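Local coordinates for protein beta-glucanase (Bacteroides thetaiotaomicron, PDB 6EUG) that probably hydrolyses beta-1,3-galactosidic bonds in arabinogalactan through the family 43 glycosidase domain at the C-terminal end of a longer protein, at residues I43-G48 / Y57-E62; G199-R204 / S231-T236; P286-L291 / L304-V309. All coordinates share one frame; numbering follows the deposited sequence.

In the fold
The domain is a five-bladed beta-propeller, the fold of glycoside hydrolase family 43, and the three contacts fall in series along the chain. Contact 1 belongs to the first blade, contact 2 joins a hairpin of the third blade to a short helix, and contact 3 runs from the outer edge of the fourth blade toward the fifth. Contacts 1 and 2 lie on opposite sides of the chain's centre, with nearest atoms about 13 Å apart, and about 8 Å for contacts 2 and 3. Contact 1 comes nearest to the bound glucoimidazole, about 5 Å from the Glu62 side chain, against about 12 Å from the side chains of Asp233 (contact 2) and Arg290 (contact 3).

Contact 1. Residues I43-G48 / Y57-E62; sequences INAHGG and YYWFGE
With CG anti to the backbone N (chi1 179°), the Trp59 side chain swings its indole under Ile43 and Ala45, while Ile43 sends its CG2 branch, likewise anti to its own backbone N, onto the same indole face. The two methyl groups divide that face between the rings: Ala45 CB lies 3.5 Å from Trp59 NE1, over the five-membered ring, and Ile43 CG2 lies 3.9 Å from Trp59 CH2, over the six-membered ring. Both sit 24° off the ring normal, which meets the geometry of CH-pi contacts. The indole N-H turns to Ala45 O, but Trp59 NE1 to Ala45 O is 3.2 Å and the bond is bent and weak.

The backbone supplies firmer evidence of pairing. His46 and Glu62 form an antiparallel hydrogen-bonded pair, with His46 N to Glu62 O at 3.1 Å and Glu62 N to His46 O at 2.8 Å; each bond is nearly straight at 172°. Close packing follows where Gly48 CA comes within 3.0 Å of Phe60 O. The Glu62 carboxylate is held from outside this pair, by a salt bridge to Arg64 and by the backbone N of Arg111, a residue of the glucoimidazole pocket.

Strand 56-62 runs between strands 48-53 and 74-80 of the first propeller blade. Residues 43-47 approach its end, the chain turns a corner at Gly47, and it enters strand 48-53, while Tyr78 of strand 74-80 touches Ile43 and Ala45.

Contact 2. Residues G199-R204 / S231-T236; sequences GMFVKR and SEDNLT
A hairpin of the third propeller blade, closed by a type I' turn from Glu232 to Leu235, meets the helix carrying Phe201, Val202 and Arg204; Leu235 and Thr236 both face Ser231, the signature of a classic beta bulge. The outer clasp is a salt bridge in which Arg204 grips Asp233 end-on, with Arg204 NH1 to Asp233 OD2 at 3.0 Å and Arg204 NH2 to Asp233 OD1 at 3.1 Å. Guanidinium and carboxylate planes stand 52° apart, and both oxygens are met from above the carboxylate plane, so the pair is bidentate without being coplanar. A bend at chi3 (60°) carries the guanidinium across the Phe201 side chain, with Arg204 NH1 3.3 Å above the plane of the Phe201 ring and over its centre.

That ring also reaches the turn directly: Phe201 CE2 is 3.3 Å from Asp233 OD2 and 3.9 Å from Leu235 CD1, both oblique to the ring, whereas Glu232 O lies at its edge. Deeper in, Val202 CG2 presses against Glu232 OE2 at 3.2 Å. A water bridges Phe201 N to Glu232 OE1, and the same oxygen accepts from Thr236 OG1 at 2.8 Å and pairs with Arg255, so three partners hold this buried acceptor and would probably favour its charged form.

Helix 190-197 borders the contact through Trp192, which touches Leu235, and Ile196, which touches Phe201. Tyr253 and Arg255 of strand 252-256 pack on Val202.

Contact 3. Residues P286-L291 / L304-V309; sequences PNKARL and LPNPCV
Leu291 and Leu304 form an antiparallel hydrogen-bonded pair at the outer edge of the fourth propeller blade, after which the chain leaves through an Asx turn at Asn306 toward strand 308-309 of the fifth sheet. The cross-strand bond, Leu304 N to Leu291 O at 2.7 Å, is short and straight (169°). Beside it the leucine side chains share a face of the sheet and meet at their branch ends, CD2 of Leu291 lying 4.0 Å from CD2 of Leu304.

Packing is also close where Ala289 faces Asn306 and Pro307. A trans chi1 (179°) extends the Asn306 amide beside the alanine: Ala289 CB is 3.5 Å from Asn306 OD1, and Asn306 CA offers a C-H to Ala289 O at 3.4 Å. The same OD1 accepts from Cys308 N at 2.9 Å, closing the Asx turn, and ND2 is tied to Ala313 O.

The solvent side is looser. Lys288 is exposed and brings to the amide its aliphatic part, with CG 3.4 Å from Asn306 ND2, while Pro305 is exposed, its CB directed away from residues 286-291. Arg290 leaves the contact, its CB also directed away, and is held elsewhere, NH1 bonding Asn262 OD1 and Gly260 O. On the packed side, Pro307 CD lies 3.9 Å from Leu291 N, a buried backbone nitrogen that has no hydrogen-bonding partner in the model.

Contact 1. Residues I43-G48 / Y57-E62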
loop_
_atom_site.group_PDB
_atom_site.type_symbol
_atom_site.label_atom_id
_atom_site.label_comp_id
_atom_site.label_asym_id
_atom_site.label_seq_id
_atom_site.Cartn_x
_atom_site.Cartn_y
_atom_site.Cartn_z
ATOM N N ILE A 43 4.085 5.028 -19.643
ATOM C CA ILE A 43 4.367 4.137 -18.510
ATOM C C ILE A 43 3.052 3.819 -17.807
ATOM O O ILE A 43 2.310 4.738 -17.441
ATOM C CB ILE A 43 5.400 4.748 -17.508
ATOM C CG1 ILE A 43 6.764 4.937 -18.232
ATOM C CG2 ILE A 43 5.526 3.872 -16.257
ATOM C CD1 ILE A 43 7.857 5.625 -17.416
ATOM N N ASN A 44 2.799 2.528 -17.590
ATOM C CA ASN A 44 1.556 2.010 -17.010
ATOM C C ASN A 44 1.898 1.164 -15.774
ATOM O O ASN A 44 2.057 -0.042 -15.870
ATOM C CB ASN A 44 0.808 1.206 -18.109
ATOM C CG ASN A 44 -0.644 0.875 -17.750
ATOM O OD1 ASN A 44 -1.130 1.182 -16.654
ATOM N ND2 ASN A 44 -1.365 0.297 -18.723
ATOM N N ALA A 45 2.021 1.837 -14.609
ATOM C CA ALA A 45 2.461 1.236 -13.351
ATOM C C ALA A 45 1.896 2.046 -12.181
ATOM O O ALA A 45 2.629 2.711 -11.430
ATOM C CB ALA A 45 3.971 1.171 -13.255
ATOM N N HIS A 46 0.585 1.913 -12.005
ATOM C CA HIS A 46 -0.171 2.741 -11.020
ATOM C C HIS A 46 -0.239 2.040 -9.627
ATOM O O HIS A 46 -0.123 0.817 -9.523
ATOM C CB HIS A 46 -1.578 3.067 -11.609
ATOM C CG HIS A 46 -1.543 3.561 -13.025
ATOM N ND1 HIS A 46 -1.385 4.898 -13.372
ATOM C CD2 HIS A 46 -1.521 2.870 -14.195
ATOM C CE1 HIS A 46 -1.312 5.002 -14.688
ATOM N NE2 HIS A 46 -1.355 3.787 -15.209
ATOM N N GLY A 47 -0.436 2.805 -8.556
ATOM C CA GLY A 47 -0.431 2.239 -7.210
ATOM C C GLY A 47 0.860 1.491 -6.888
ATOM O O GLY A 47 0.841 0.470 -6.190
ATOM N N GLY A 48 1.983 2.011 -7.388
ATOM C CA GLY A 48 3.218 1.226 -7.454
ATOM C C GLY A 48 4.166 1.357 -6.273
ATOM O O GLY A 48 3.842 1.921 -5.220
ATOM N N TYR A 57 17.040 -0.190 -10.479
ATOM C CA TYR A 57 15.725 0.031 -9.884
ATOM C C TYR A 57 14.657 -0.729 -10.696
ATOM O O TYR A 57 14.693 -0.708 -11.913
ATOM C CB TYR A 57 15.388 1.555 -9.858
ATOM C CG TYR A 57 16.378 2.336 -9.016
ATOM C CD1 TYR A 57 16.186 2.479 -7.656
ATOM C CD2 TYR A 57 17.478 2.969 -9.606
ATOM C CE1 TYR A 57 17.114 3.146 -6.874
ATOM C CE2 TYR A 57 18.418 3.630 -8.852
ATOM C CZ TYR A 57 18.210 3.782 -7.500
ATOM O OH TYR A 57 19.155 4.457 -6.744
ATOM N N TYR A 58 13.750 -1.401 -9.982
ATOM C CA TYR A 58 12.534 -2.029 -10.535
ATOM C C TYR A 58 11.282 -1.377 -9.955
ATOM O O TYR A 58 11.143 -1.297 -8.741
ATOM C CB TYR A 58 12.559 -3.535 -10.265
ATOM C CG TYR A 58 13.721 -4.219 -10.949
ATOM C CD1 TYR A 58 14.986 -4.294 -10.342
ATOM C CD2 TYR A 58 13.586 -4.776 -12.202
ATOM C CE1 TYR A 58 16.059 -4.914 -10.988
ATOM C CE2 TYR A 58 14.658 -5.398 -12.839
ATOM C CZ TYR A 58 15.898 -5.458 -12.238
ATOM O OH TYR A 58 16.997 -6.053 -12.890
ATOM N N TRP A 59 10.397 -0.932 -10.861
ATOM C CA TRP A 59 9.121 -0.257 -10.551
ATOM C C TRP A 59 7.997 -1.215 -10.928
ATOM O O TRP A 59 7.889 -1.584 -12.080
ATOM C CB TRP A 59 9.039 1.029 -11.359
ATOM C CG TRP A 59 7.789 1.910 -11.230
ATOM C CD1 TRP A 59 6.646 1.672 -10.488
ATOM C CD2 TRP A 59 7.569 3.164 -11.904
ATOM N NE1 TRP A 59 5.755 2.730 -10.657
ATOM C CE2 TRP A 59 6.292 3.634 -11.533
ATOM C CE3 TRP A 59 8.330 3.926 -12.815
ATOM C CZ2 TRP A 59 5.753 4.827 -12.045
ATOM C CZ3 TRP A 59 7.816 5.114 -13.302
ATOM C CH2 TRP A 59 6.536 5.565 -12.922
ATOM N N PHE A 60 7.257 -1.701 -9.936
ATOM C CA PHE A 60 6.060 -2.531 -10.136
ATOM C C PHE A 60 4.789 -1.728 -9.942
ATOM O O PHE A 60 4.726 -0.895 -9.012
ATOM C CB PHE A 60 6.057 -3.720 -9.165
ATOM C CG PHE A 60 7.340 -4.515 -9.161
ATOM C CD1 PHE A 60 8.442 -4.135 -8.363
ATOM C CD2 PHE A 60 7.502 -5.610 -10.046
ATOM C CE1 PHE A 60 9.634 -4.860 -8.395
ATOM C CE2 PHE A 60 8.685 -6.334 -10.068
ATOM C CZ PHE A 60 9.756 -5.953 -9.248
ATOM N N GLY A 61 3.752 -1.986 -10.764
ATOM C CA GLY A 61 2.464 -1.310 -10.554
ATOM C C GLY A 61 1.328 -1.975 -11.336
ATOM O O GLY A 61 1.548 -2.931 -12.125
ATOM N N GLU A 62 0.125 -1.438 -11.135
ATOM C CA GLU A 62 -1.110 -1.899 -11.820
ATOM C C GLU A 62 -1.055 -1.537 -13.306
ATOM O O GLU A 62 -0.722 -0.375 -13.661
ATOM C CB GLU A 62 -2.312 -1.196 -11.220
ATOM C CG GLU A 62 -2.488 -1.357 -9.727
ATOM C CD GLU A 62 -3.271 -0.227 -9.069
ATOM O OE1 GLU A 62 -3.418 -0.278 -7.831
ATOM O OE2 GLU A 62 -3.760 0.695 -9.792
#

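Contact 2. Residues G199-R204 / S231-T236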
loop_
_atom_site.group_PDB
_atom_site.type_symbol
_atom_site.label_atom_id
_atom_site.label_comp_id
_atom_site.label_asym_id
_atom_site.label_seq_id
_atom_site.Cartn_x
_atom_site.Cartn_y
_atom_site.Cartn_z
ATOM N N GLY A 199 -13.670 -2.508 18.776
ATOM C CA GLY A 199 -13.374 -3.761 18.052
ATOM C C GLY A 199 -14.494 -4.650 17.536
ATOM O O GLY A 199 -14.267 -5.846 17.224
ATOM N N MET A 200 -15.663 -4.084 17.359
ATOM C CA MET A 200 -16.815 -4.822 16.870
ATOM C C MET A 200 -16.533 -5.562 15.563
ATOM O O MET A 200 -16.905 -6.710 15.417
ATOM C CB MET A 200 -18.010 -3.870 16.708
ATOM C CG MET A 200 -19.268 -4.513 16.138
ATOM S SD MET A 200 -20.780 -3.508 16.237
ATOM C CE MET A 200 -20.386 -2.183 15.108
ATOM N N PHE A 201 -15.895 -4.885 14.614
ATOM C CA PHE A 201 -15.591 -5.567 13.314
ATOM C C PHE A 201 -14.407 -6.526 13.386
ATOM O O PHE A 201 -14.294 -7.465 12.542
ATOM C CB PHE A 201 -15.443 -4.536 12.151
ATOM C CG PHE A 201 -16.760 -3.932 11.644
ATOM C CD1 PHE A 201 -18.025 -4.329 12.108
ATOM C CD2 PHE A 201 -16.716 -2.938 10.677
ATOM C CE1 PHE A 201 -19.192 -3.730 11.600
ATOM C CE2 PHE A 201 -17.869 -2.347 10.166
ATOM C CZ PHE A 201 -19.104 -2.742 10.625
ATOM N N VAL A 202 -13.500 -6.325 14.344
ATOM C CA VAL A 202 -12.488 -7.339 14.611
ATOM C C VAL A 202 -13.152 -8.674 15.027
ATOM O O VAL A 202 -12.830 -9.747 14.466
ATOM C CB VAL A 202 -11.477 -6.895 15.700
ATOM C CG1 VAL A 202 -10.464 -7.999 15.996
ATOM C CG2 VAL A 202 -10.736 -5.612 15.295
ATOM N N LYS A 203 -14.070 -8.604 15.986
ATOM C CA LYS A 203 -14.808 -9.808 16.462
ATOM C C LYS A 203 -15.643 -10.440 15.322
ATOM O O LYS A 203 -15.641 -11.658 15.162
ATOM C CB LYS A 203 -15.684 -9.446 17.689
ATOM N N ARG A 204 -16.291 -9.606 14.501
ATOM C CA ARG A 204 -17.072 -10.057 13.349
ATOM C C ARG A 204 -16.209 -10.903 12.414
ATOM O O ARG A 204 -16.638 -11.955 11.944
ATOM C CB ARG A 204 -17.625 -8.859 12.584
ATOM C CG ARG A 204 -18.602 -9.177 11.458
ATOM C CD ARG A 204 -18.804 -7.996 10.521
ATOM N NE ARG A 204 -17.556 -7.560 9.861
ATOM C CZ ARG A 204 -17.423 -6.480 9.085
ATOM N NH1 ARG A 204 -18.458 -5.677 8.829
ATOM N NH2 ARG A 204 -16.240 -6.201 8.534
ATOM N N SER A 231 -8.159 -2.212 7.015
ATOM C CA SER A 231 -8.965 -3.366 7.492
ATOM C C SER A 231 -10.334 -2.924 8.058
ATOM O O SER A 231 -10.657 -1.739 8.049
ATOM C CB SER A 231 -8.181 -4.108 8.592
ATOM O OG SER A 231 -8.685 -5.422 8.854
ATOM N N GLU A 232 -11.145 -3.871 8.554
ATOM C CA GLU A 232 -12.405 -3.534 9.213
ATOM C C GLU A 232 -13.296 -2.592 8.336
ATOM O O GLU A 232 -13.669 -1.480 8.743
ATOM C CB GLU A 232 -12.096 -2.910 10.593
ATOM C CG GLU A 232 -11.185 -3.733 11.495
ATOM C CD GLU A 232 -10.798 -3.092 12.825
ATOM O OE1 GLU A 232 -11.573 -2.237 13.388
ATOM O OE2 GLU A 232 -9.656 -3.399 13.318
ATOM N N ASP A 233 -13.624 -3.040 7.126
ATOM C CA ASP A 233 -14.446 -2.263 6.172
ATOM C C ASP A 233 -13.752 -0.905 5.851
ATOM O O ASP A 233 -14.432 0.131 5.733
ATOM C CB ASP A 233 -15.912 -2.054 6.643
ATOM C CG ASP A 233 -16.791 -3.328 6.532
ATOM O OD1 ASP A 233 -16.381 -4.356 6.023
ATOM O OD2 ASP A 233 -17.934 -3.333 7.003
ATOM N N ASN A 234 -12.404 -0.946 5.765
ATOM C CA ASN A 234 -11.531 0.227 5.510
ATOM C C ASN A 234 -11.417 1.209 6.710
ATOM O O ASN A 234 -10.714 2.214 6.617
ATOM C CB ASN A 234 -11.966 1.028 4.244
ATOM C CG ASN A 234 -11.792 0.263 2.939
ATOM O OD1 ASN A 234 -11.188 -0.803 2.882
ATOM N ND2 ASN A 234 -12.380 0.801 1.880
ATOM N N LEU A 235 -12.075 0.925 7.825
ATOM C CA LEU A 235 -12.156 1.883 8.935
ATOM C C LEU A 235 -10.870 1.999 9.790
ATOM O O LEU A 235 -10.679 3.000 10.462
ATOM C CB LEU A 235 -13.353 1.570 9.846
ATOM C CG LEU A 235 -14.744 1.691 9.197
ATOM C CD1 LEU A 235 -15.826 0.911 9.920
ATOM C CD2 LEU A 235 -15.144 3.137 9.072
ATOM N N THR A 236 -10.042 0.964 9.806
ATOM C CA THR A 236 -8.963 0.840 10.808
ATOM C C THR A 236 -7.726 0.302 10.118
ATOM O O THR A 236 -7.849 -0.645 9.291
ATOM C CB THR A 236 -9.417 -0.162 11.913
ATOM O OG1 THR A 236 -10.670 0.281 12.488
ATOM C CG2 THR A 236 -8.363 -0.295 13.017
HETATM O O HOH W 1 -13.977 -2.733 14.761
#

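Contact 3. Residues P286-L291 / L304-V309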
loop_
_atom_site.group_PDB
_atom_site.type_symbol
_atom_site.label_atom_id
_atom_site.label_comp_id
_atom_site.label_asym_id
_atom_site.label_seq_id
_atom_site.Cartn_x
_atom_site.Cartn_y
_atom_site.Cartn_z
ATOM N N PRO A 286 -9.137 13.366 -4.631
ATOM C CA PRO A 286 -8.044 13.711 -3.725
ATOM C C PRO A 286 -8.579 14.317 -2.425
ATOM O O PRO A 286 -9.652 14.919 -2.432
ATOM C CB PRO A 286 -7.209 14.724 -4.518
ATOM C CG PRO A 286 -7.757 14.735 -5.883
ATOM C CD PRO A 286 -9.136 14.220 -5.822
ATOM N N ASN A 287 -7.834 14.121 -1.333
ATOM C CA ASN A 287 -8.194 14.652 -0.013
ATOM C C ASN A 287 -6.908 15.047 0.746
ATOM O O ASN A 287 -5.835 14.986 0.174
ATOM C CB ASN A 287 -9.058 13.606 0.728
ATOM C CG ASN A 287 -8.342 12.247 0.917
ATOM O OD1 ASN A 287 -7.227 12.199 1.482
ATOM N ND2 ASN A 287 -8.977 11.142 0.464
ATOM N N LYS A 288 -7.029 15.458 2.016
ATOM C CA LYS A 288 -5.929 15.920 2.827
ATOM C C LYS A 288 -5.111 14.742 3.345
ATOM O O LYS A 288 -5.667 13.810 3.953
ATOM C CB LYS A 288 -6.498 16.750 4.006
ATOM C CG LYS A 288 -5.481 17.574 4.738
ATOM C CD LYS A 288 -6.089 18.328 5.921
ATOM C CE LYS A 288 -6.997 19.473 5.488
ATOM N NZ LYS A 288 -7.326 20.313 6.675
ATOM N N ALA A 289 -3.810 14.747 3.071
ATOM C CA ALA A 289 -2.905 13.667 3.581
ATOM C C ALA A 289 -2.749 13.748 5.096
ATOM O O ALA A 289 -2.908 14.823 5.678
ATOM C CB ALA A 289 -1.522 13.747 2.918
ATOM N N ARG A 290 -2.486 12.595 5.726
ATOM C CA ARG A 290 -2.181 12.498 7.150
ATOM C C ARG A 290 -0.723 12.011 7.301
ATOM O O ARG A 290 -0.217 11.222 6.445
ATOM C CB ARG A 290 -3.123 11.494 7.859
ATOM C CG ARG A 290 -4.633 11.785 7.698
ATOM C CD ARG A 290 -5.311 11.086 6.538
ATOM N NE ARG A 290 -6.732 11.418 6.529
ATOM C CZ ARG A 290 -7.720 10.723 7.090
ATOM N NH1 ARG A 290 -7.506 9.575 7.730
ATOM N NH2 ARG A 290 -8.950 11.203 7.000
ATOM N N LEU A 291 -0.075 12.464 8.376
ATOM C CA LEU A 291 1.237 11.952 8.817
ATOM C C LEU A 291 1.088 11.197 10.139
ATOM O O LEU A 291 0.530 11.737 11.094
ATOM C CB LEU A 291 2.248 13.085 8.982
ATOM C CG LEU A 291 3.668 12.720 9.400
ATOM C CD1 LEU A 291 4.296 11.818 8.332
ATOM C CD2 LEU A 291 4.521 13.958 9.628
ATOM N N LEU A 304 -0.029 13.346 13.239
ATOM C CA LEU A 304 0.495 14.714 13.053
ATOM C C LEU A 304 -0.168 15.469 11.875
ATOM O O LEU A 304 -0.924 14.864 11.079
ATOM C CB LEU A 304 2.027 14.647 12.869
ATOM C CG LEU A 304 2.954 14.509 14.105
ATOM C CD1 LEU A 304 2.604 13.343 15.024
ATOM C CD2 LEU A 304 4.377 14.306 13.623
ATOM N N PRO A 305 0.081 16.816 11.761
ATOM C CA PRO A 305 -0.558 17.551 10.648
ATOM C C PRO A 305 -0.114 17.103 9.255
ATOM O O PRO A 305 0.969 16.497 9.129
ATOM C CB PRO A 305 -0.140 18.997 10.892
ATOM C CG PRO A 305 0.095 19.062 12.395
ATOM C CD PRO A 305 0.765 17.740 12.694
ATOM N N ASN A 306 -0.955 17.432 8.252
ATOM C CA ASN A 306 -0.711 17.145 6.817
ATOM C C ASN A 306 0.737 17.498 6.486
ATOM O O ASN A 306 1.155 18.620 6.722
ATOM C CB ASN A 306 -1.689 17.970 5.946
ATOM C CG ASN A 306 -1.520 17.776 4.426
ATOM O OD1 ASN A 306 -0.696 16.992 3.940
ATOM N ND2 ASN A 306 -2.349 18.503 3.662
ATOM N N PRO A 307 1.512 16.533 5.952
ATOM C CA PRO A 307 2.919 16.817 5.656
ATOM C C PRO A 307 3.113 17.681 4.401
ATOM O O PRO A 307 4.204 18.229 4.213
ATOM C CB PRO A 307 3.521 15.410 5.494
ATOM C CG PRO A 307 2.370 14.614 4.935
ATOM C CD PRO A 307 1.199 15.104 5.734
ATOM N N CYS A 308 2.092 17.792 3.550
ATOM C CA CYS A 308 2.178 18.653 2.346
ATOM C C CYS A 308 2.049 20.119 2.721
ATOM O O CYS A 308 1.235 20.436 3.578
ATOM C CB CYS A 308 1.087 18.284 1.336
ATOM S SG CYS A 308 1.224 16.593 0.726
ATOM N N VAL A 309 2.830 20.994 2.075
ATOM C CA VAL A 309 2.823 22.459 2.335
ATOM C C VAL A 309 2.743 23.240 1.005
ATOM O O VAL A 309 3.271 22.792 0.007
ATOM C CB VAL A 309 4.098 22.917 3.114
ATOM C CG1 VAL A 309 4.237 22.183 4.457
ATOM C CG2 VAL A 309 5.384 22.733 2.300
#